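Local atomic coordinates of uncharacterized protein (Bacillus thuringiensis serovar kurstaki, PDB entry 4XE7), a protein that probably polymerises into nucleotide-dependent actin-like filaments that segregate plasmid DNA, as a ParM-type bacterial cytoskeletal protein, here without bound nucleotide. Residues 222-225 against 229-232; 353-358 against 367-372; 373-378 against 395-400. All blocks are in the same frame, centred on the assembly; numbering follows the deposited sequence.

Contact 1: 222-225 against 229-232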
loop_
_atom_site.group_PDB
_atom_site.type_symbol
_atom_site.label_atom_id
_atom_site.label_comp_id
_atom_site.label_asym_id
_atom_site.label_seq_id
_atom_site.Cartn_x
_atom_site.Cartn_y
_atom_site.Cartn_z
ATOM N N GLU A 222 19.905 -6.369 2.506
ATOM C CA GLU A 222 20.431 -7.491 3.268
ATOM C C GLU A 222 19.289 -8.164 4.008
ATOM O O GLU A 222 18.454 -7.492 4.611
ATOM C CB GLU A 222 21.519 -7.034 4.241
ATOM C CG GLU A 222 22.792 -7.851 4.134
ATOM C CD GLU A 222 23.439 -7.730 2.765
ATOM O OE1 GLU A 222 24.170 -6.743 2.538
ATOM O OE2 GLU A 222 23.202 -8.614 1.910
ATOM N N GLY A 223 19.236 -9.489 3.935
ATOM C CA GLY A 223 18.177 -10.227 4.595
ATOM C C GLY A 223 17.889 -11.575 3.969
ATOM O O GLY A 223 17.808 -12.584 4.665
ATOM N N MET A 224 17.732 -11.600 2.652
ATOM C CA MET A 224 17.432 -12.851 1.973
ATOM C C MET A 224 18.476 -13.189 0.924
ATOM O O MET A 224 18.764 -12.381 0.035
ATOM C CB MET A 224 16.048 -12.791 1.328
ATOM C CG MET A 224 15.554 -14.131 0.805
ATOM S SD MET A 224 13.827 -14.076 0.289
ATOM C CE MET A 224 13.988 -13.924 -1.489
ATOM N N ASP A 225 19.033 -14.392 1.027
ATOM C CA ASP A 225 20.003 -14.874 0.054
ATOM C C ASP A 225 19.308 -15.775 -0.959
ATOM O O ASP A 225 19.120 -16.972 -0.721
ATOM C CB ASP A 225 21.147 -15.613 0.744
ATOM C CG ASP A 225 21.978 -14.703 1.629
ATOM O OD1 ASP A 225 22.428 -15.163 2.701
ATOM O OD2 ASP A 225 22.173 -13.525 1.255
ATOM N N GLY A 229 14.916 -20.188 -8.776
ATOM C CA GLY A 229 14.061 -21.355 -8.906
ATOM C C GLY A 229 13.595 -21.945 -7.590
ATOM O O GLY A 229 12.913 -22.979 -7.561
ATOM N N GLU A 230 13.967 -21.295 -6.492
ATOM C CA GLU A 230 13.539 -21.746 -5.173
ATOM C C GLU A 230 12.073 -21.374 -4.939
ATOM O O GLU A 230 11.543 -20.454 -5.560
ATOM C CB GLU A 230 14.424 -21.148 -4.076
ATOM C CG GLU A 230 14.208 -19.662 -3.856
ATOM C CD GLU A 230 15.222 -19.052 -2.904
ATOM O OE1 GLU A 230 15.835 -19.808 -2.120
ATOM O OE2 GLU A 230 15.407 -17.814 -2.945
ATOM N N SER A 231 11.422 -22.109 -4.046
ATOM C CA SER A 231 10.040 -21.828 -3.717
ATOM C C SER A 231 9.946 -20.841 -2.549
ATOM O O SER A 231 10.815 -20.797 -1.676
ATOM C CB SER A 231 9.303 -23.124 -3.392
ATOM O OG SER A 231 9.875 -23.760 -2.266
ATOM N N TYR A 232 8.887 -20.044 -2.566
ATOM C CA TYR A 232 8.664 -19.004 -1.586
ATOM C C TYR A 232 7.300 -19.170 -0.934
ATOM O O TYR A 232 6.286 -19.266 -1.624
ATOM C CB TYR A 232 8.713 -17.618 -2.247
ATOM C CG TYR A 232 9.932 -17.324 -3.085
ATOM C CD1 TYR A 232 11.129 -16.931 -2.486
ATOM C CD2 TYR A 232 9.884 -17.396 -4.473
ATOM C CE1 TYR A 232 12.251 -16.639 -3.243
ATOM C CE2 TYR A 232 11.001 -17.103 -5.242
ATOM C CZ TYR A 232 12.186 -16.725 -4.619
ATOM O OH TYR A 232 13.309 -16.434 -5.366
#
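Met224 reaches across to Tyr232 with the very end of its side chain, and that single apolar touch holds a sparse contact together. The methyl CE of Met224 lies 3.7 Å from CE1 of Tyr232, coming at the ring obliquely, and the two side chains cross at about a right angle. Length is what makes this possible. CG of Met224 is anti to the backbone N (chi1 -170°) and the next torsion is extended as well, so the thioether spans much of a gap in which the CA atoms of Met224 and Tyr232 stand 11.3 Å apart; a bend at chi3 then brings the methyl to the ring. Ile368 on the neighbouring strand and Val206 of helix 205-210 each touch both side chains.

Glu230 closes the polar margin. Its OE2 stays 4.4 Å from Met224 CE and equally far from Asp225 O, too far to bond; OE2 has a weak hydrogen bond from Glu227 N, while OE1 makes a salt bridge to Lys366, and the same ammonium group donates a hydrogen bond to Asp225 O. One lysine thus ties the two arms of the loop together where no direct hydrogen bond does.

The whole is a loop folding back on itself between strands 217-220 and 232-237, packed at the start of strand 232-237, the central strand of the five-stranded sheet, in what is by its family an actin-like fold.

Contact 2: 353-358 against 367-372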
loop_
_atom_site.group_PDB
_atom_site.type_symbol
_atom_site.label_atom_id
_atom_site.label_comp_id
_atom_site.label_asym_id
_atom_site.label_seq_id
_atom_site.Cartn_x
_atom_site.Cartn_y
_atom_site.Cartn_z
ATOM N N ALA A 353 3.011 -20.557 15.466
ATOM C CA ALA A 353 2.401 -21.859 15.258
ATOM C C ALA A 353 1.832 -21.979 13.837
ATOM O O ALA A 353 1.977 -23.008 13.189
ATOM C CB ALA A 353 1.306 -22.103 16.296
ATOM N N SER A 354 1.199 -20.913 13.357
ATOM C CA SER A 354 0.622 -20.899 12.012
ATOM C C SER A 354 1.688 -20.963 10.902
ATOM O O SER A 354 1.577 -21.742 9.934
ATOM C CB SER A 354 -0.230 -19.630 11.844
ATOM O OG SER A 354 -0.555 -19.414 10.482
ATOM N N LEU A 355 2.705 -20.114 11.047
ATOM C CA LEU A 355 3.782 -19.996 10.067
ATOM C C LEU A 355 4.657 -21.241 10.001
ATOM O O LEU A 355 5.132 -21.631 8.921
ATOM C CB LEU A 355 4.660 -18.785 10.391
ATOM C CG LEU A 355 3.941 -17.440 10.321
ATOM C CD1 LEU A 355 4.786 -16.355 10.932
ATOM C CD2 LEU A 355 3.632 -17.113 8.876
ATOM N N MET A 356 4.904 -21.850 11.155
ATOM C CA MET A 356 5.723 -23.075 11.168
ATOM C C MET A 356 4.948 -24.215 10.507
ATOM O O MET A 356 5.489 -24.945 9.686
ATOM C CB MET A 356 6.154 -23.444 12.598
ATOM C CG MET A 356 7.181 -22.452 13.187
ATOM S SD MET A 356 8.830 -22.436 12.379
ATOM C CE MET A 356 9.605 -23.847 13.165
ATOM N N LYS A 357 3.660 -24.323 10.813
ATOM C CA LYS A 357 2.833 -25.339 10.175
ATOM C C LYS A 357 2.782 -25.160 8.633
ATOM O O LYS A 357 2.864 -26.135 7.883
ATOM C CB LYS A 357 1.434 -25.308 10.796
ATOM C CG LYS A 357 0.407 -26.177 10.124
ATOM C CD LYS A 357 -0.911 -26.170 10.897
ATOM C CE LYS A 357 -0.725 -26.657 12.325
ATOM N NZ LYS A 357 -0.797 -28.145 12.396
ATOM N N PHE A 358 2.662 -23.923 8.167
ATOM C CA PHE A 358 2.598 -23.669 6.741
ATOM C C PHE A 358 3.931 -24.004 6.091
ATOM O O PHE A 358 3.971 -24.440 4.955
ATOM C CB PHE A 358 2.236 -22.214 6.432
ATOM C CG PHE A 358 1.855 -21.980 4.991
ATOM C CD1 PHE A 358 0.765 -22.636 4.442
ATOM C CD2 PHE A 358 2.576 -21.100 4.185
ATOM C CE1 PHE A 358 0.389 -22.417 3.122
ATOM C CE2 PHE A 358 2.196 -20.871 2.858
ATOM C CZ PHE A 358 1.104 -21.539 2.329
ATOM N N ASN A 367 10.682 -18.903 3.858
ATOM C CA ASN A 367 9.407 -18.562 4.475
ATOM C C ASN A 367 9.382 -17.073 4.836
ATOM O O ASN A 367 10.098 -16.630 5.730
ATOM C CB ASN A 367 9.155 -19.460 5.694
ATOM C CG ASN A 367 7.685 -19.501 6.102
ATOM O OD1 ASN A 367 6.806 -19.066 5.349
ATOM N ND2 ASN A 367 7.415 -20.005 7.306
ATOM N N ILE A 368 8.563 -16.303 4.116
ATOM C CA ILE A 368 8.588 -14.845 4.210
ATOM C C ILE A 368 7.342 -14.269 4.886
ATOM O O ILE A 368 6.240 -14.735 4.624
ATOM C CB ILE A 368 8.729 -14.221 2.799
ATOM C CG1 ILE A 368 9.888 -14.883 2.053
ATOM C CG2 ILE A 368 8.917 -12.705 2.902
ATOM C CD1 ILE A 368 10.070 -14.421 0.605
ATOM N N VAL A 369 7.518 -13.261 5.754
ATOM C CA VAL A 369 6.382 -12.553 6.330
ATOM C C VAL A 369 6.356 -11.115 5.835
ATOM O O VAL A 369 7.398 -10.482 5.673
ATOM C CB VAL A 369 6.387 -12.571 7.876
ATOM C CG1 VAL A 369 6.181 -13.982 8.383
ATOM C CG2 VAL A 369 7.689 -11.954 8.452
ATOM N N VAL A 370 5.155 -10.620 5.552
ATOM C CA VAL A 370 4.951 -9.230 5.152
ATOM C C VAL A 370 3.662 -8.794 5.782
ATOM O O VAL A 370 2.931 -9.632 6.307
ATOM C CB VAL A 370 4.874 -9.040 3.609
ATOM C CG1 VAL A 370 6.142 -9.513 2.952
ATOM C CG2 VAL A 370 3.680 -9.774 3.043
ATOM N N GLY A 371 3.373 -7.492 5.734
ATOM C CA GLY A 371 2.097 -6.984 6.201
ATOM C C GLY A 371 2.257 -6.254 7.520
ATOM O O GLY A 371 3.280 -6.403 8.171
ATOM N N GLY A 372 1.238 -5.486 7.910
ATOM C CA GLY A 372 1.241 -4.731 9.152
ATOM C C GLY A 372 1.372 -5.591 10.404
ATOM O O GLY A 372 1.831 -5.116 11.440
#
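Leu355 meets the strand in two ways, through its carbonyl and through its branched side chain, and together they make the tight part of this contact. ND2 of Asn367 donates a hydrogen bond to Leu355 O at 3.2 Å. The bond is bent, with an N-H...O angle of 135°, and the nitrogen sits above the carbonyl plane instead of on a lone pair; the acceptor is tilted modestly from the amide plane. With CG of Asn367 anti to its backbone N (chi1 -161°), the amide projects from the strand toward the helix. Its OD1 has a weak hydrogen bond from Asn235 ND2 on the adjacent strand, so both ends of this buried amide have a partner.

Beside it the packing is apolar. CG1 of Val369 fits against both methyls of Leu355, 3.8 Å from CD1 and 4.1 Å from CD2, the two side chains crossing at about a right angle.

The outer side is loose. Ala353 and Lys357 lie on the exposed face of the helix, and Met356 points away from the strand. Phe358 turns toward the sheet, but packs on Ala233 and Asn235 of strand 232-237 and on Asn244 and Phe246 of strand 242-248.

A long helix, 337-362, is thereby laid against the strand that follows it, with Asn367 and Val369, two residues apart, both reaching it: a helix-on-sheet layer of the kind that builds actin-like domains.

Contact 3: 373-378 against 395-400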
loop_
_atom_site.group_PDB
_atom_site.type_symbol
_atom_site.label_atom_id
_atom_site.label_comp_id
_atom_site.label_asym_id
_atom_site.label_seq_id
_atom_site.Cartn_x
_atom_site.Cartn_y
_atom_site.Cartn_z
ATOM N N GLY A 373 0.957 -6.849 10.310
ATOM C CA GLY A 373 1.083 -7.793 11.408
ATOM C C GLY A 373 2.534 -8.053 11.806
ATOM O O GLY A 373 2.834 -8.338 12.962
ATOM N N VAL A 374 3.446 -7.971 10.845
ATOM C CA VAL A 374 4.861 -8.155 11.153
ATOM C C VAL A 374 5.355 -7.019 12.040
ATOM O O VAL A 374 6.180 -7.221 12.934
ATOM C CB VAL A 374 5.710 -8.234 9.878
ATOM C CG1 VAL A 374 7.157 -8.463 10.208
ATOM C CG2 VAL A 374 5.217 -9.367 8.985
ATOM N N LEU A 375 4.818 -5.830 11.797
ATOM C CA LEU A 375 5.173 -4.649 12.564
ATOM C C LEU A 375 4.622 -4.734 13.983
ATOM O O LEU A 375 5.318 -4.431 14.939
ATOM C CB LEU A 375 4.641 -3.400 11.873
ATOM C CG LEU A 375 5.061 -3.188 10.416
ATOM C CD1 LEU A 375 4.264 -2.040 9.802
ATOM C CD2 LEU A 375 6.549 -2.931 10.305
ATOM N N PHE A 376 3.366 -5.139 14.110
ATOM C CA PHE A 376 2.761 -5.328 15.426
ATOM C C PHE A 376 3.476 -6.429 16.221
ATOM O O PHE A 376 3.778 -6.262 17.423
ATOM C CB PHE A 376 1.268 -5.659 15.280
ATOM C CG PHE A 376 0.569 -5.935 16.592
ATOM C CD1 PHE A 376 0.362 -4.914 17.512
ATOM C CD2 PHE A 376 0.118 -7.205 16.898
ATOM C CE1 PHE A 376 -0.276 -5.166 18.718
ATOM C CE2 PHE A 376 -0.538 -7.463 18.093
ATOM C CZ PHE A 376 -0.731 -6.439 19.008
ATOM N N GLY A 377 3.757 -7.540 15.539
ATOM C CA GLY A 377 4.330 -8.728 16.170
ATOM C C GLY A 377 5.839 -8.818 16.105
ATOM O O GLY A 377 6.421 -9.843 16.474
ATOM N N TYR A 378 6.475 -7.733 15.669
ATOM C CA TYR A 378 7.921 -7.715 15.445
ATOM C C TYR A 378 8.746 -8.210 16.648
ATOM O O TYR A 378 9.703 -8.953 16.462
ATOM C CB TYR A 378 8.391 -6.301 15.039
ATOM C CG TYR A 378 9.867 -6.256 14.667
ATOM C CD1 TYR A 378 10.834 -5.894 15.598
ATOM C CD2 TYR A 378 10.293 -6.609 13.391
ATOM C CE1 TYR A 378 12.207 -5.880 15.257
ATOM C CE2 TYR A 378 11.640 -6.596 13.047
ATOM C CZ TYR A 378 12.592 -6.224 13.982
ATOM O OH TYR A 378 13.930 -6.211 13.636
ATOM N N ASN A 395 13.031 -3.953 5.089
ATOM C CA ASN A 395 12.137 -2.865 4.683
ATOM C C ASN A 395 10.643 -3.195 4.835
ATOM O O ASN A 395 9.794 -2.692 4.079
ATOM C CB ASN A 395 12.429 -2.513 3.234
ATOM C CG ASN A 395 12.560 -3.747 2.377
ATOM O OD1 ASN A 395 12.195 -4.837 2.811
ATOM N ND2 ASN A 395 13.095 -3.594 1.167
ATOM N N ILE A 396 10.339 -4.037 5.818
ATOM C CA ILE A 396 8.969 -4.444 6.153
ATOM C C ILE A 396 8.017 -3.251 6.276
ATOM O O ILE A 396 6.819 -3.363 6.006
ATOM C CB ILE A 396 8.965 -5.258 7.477
ATOM C CG1 ILE A 396 7.580 -5.794 7.805
ATOM C CG2 ILE A 396 9.493 -4.394 8.639
ATOM C CD1 ILE A 396 7.115 -6.889 6.884
ATOM N N GLN A 397 8.545 -2.094 6.668
ATOM C CA GLN A 397 7.726 -0.891 6.777
ATOM C C GLN A 397 7.087 -0.510 5.428
ATOM O O GLN A 397 6.052 0.161 5.384
ATOM C CB GLN A 397 8.568 0.276 7.320
ATOM C CG GLN A 397 9.262 -0.030 8.649
ATOM C CD GLN A 397 9.937 1.188 9.271
ATOM O OE1 GLN A 397 9.283 2.184 9.593
ATOM N NE2 GLN A 397 11.254 1.108 9.447
ATOM N N GLU A 398 7.688 -0.963 4.331
ATOM C CA GLU A 398 7.178 -0.627 3.003
ATOM C C GLU A 398 6.280 -1.720 2.422
ATOM O O GLU A 398 6.030 -1.739 1.206
ATOM C CB GLU A 398 8.342 -0.331 2.047
ATOM C CG GLU A 398 9.037 1.007 2.332
ATOM C CD GLU A 398 8.050 2.138 2.627
ATOM O OE1 GLU A 398 7.126 2.381 1.811
ATOM O OE2 GLU A 398 8.192 2.780 3.689
ATOM N N SER A 399 5.787 -2.607 3.293
ATOM C CA SER A 399 4.979 -3.773 2.893
ATOM C C SER A 399 3.782 -3.460 2.000
ATOM O O SER A 399 3.493 -4.199 1.041
ATOM C CB SER A 399 4.448 -4.527 4.129
ATOM O OG SER A 399 5.466 -5.252 4.762
ATOM N N ALA A 400 3.064 -2.396 2.334
ATOM C CA ALA A 400 1.879 -2.010 1.572
ATOM C C ALA A 400 2.178 -1.801 0.081
ATOM O O ALA A 400 1.302 -1.978 -0.755
ATOM C CB ALA A 400 1.269 -0.755 2.159
#
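Apolar packing carries the contact across, with Ile396 set against two successive residues, Val374 and Leu375. CD1 of Ile396 closes on CB of Val374 at 3.6 Å, and CG1 of Ile396 comes equally near, 3.6 Å, to CG1 of Val374, the side chains crossing obliquely. The isoleucine owes this reach to its CG1 arm, anti to the backbone N (chi1 -176°), while CG2 is left for the second partner. That branch meets CD2 of Leu375 at 3.7 Å, the two side chains sliding past each other in opposite directions. At the margin the same Leu375 CD2 lies 4.3 Å from CG of Gln397, whose side chain starts out away from the helix and belongs to the exposed edge.

Hydrogen bonding acts within the 3-10 segment and not between the two sides. Ile396 O is gripped twice by Ser399: its OG donates at 2.6 Å, in the carbonyl plane and on a lone pair, and its backbone N bonds at 3.0 Å. This double hold probably steadies the turn that carries Ile396. Ser399 OG also has a weak hydrogen bond from Gly371 N.

Around these side chains, Met309 touches Leu375 and Ile316 touches Ile396, both from helix 300-317. Val369 of strand 366-370 and Leu392 back onto Val374. The contact therefore joins the short helix 372-376, just after that strand, to the turn leading into helix 402-418.

Overall arrangement
The three contacts follow one another in series along the chain and meet round strand 366-370, a member of the five-stranded sheet. Contact 1 ends at the first residue of the neighbouring strand 232-237, and its centre lies about 15 Å from that of contact 2; the two touch through Ile368. Contacts 2 and 3 are about 12 Å apart between centres and touch directly, Val370 packing on Ile396: helix 372-376 follows the strand at once, and the 3-10 turn at 396-400 lies over the junction. Contacts 1 and 3, with centres about 18 Å apart, do not touch. The strand thus connects the loop before strand 232-237, the long helix 337-362 and the turn before helix 402-418 on one five-stranded sheet, consistent with the sheet-and-helix layering of an actin-like fold.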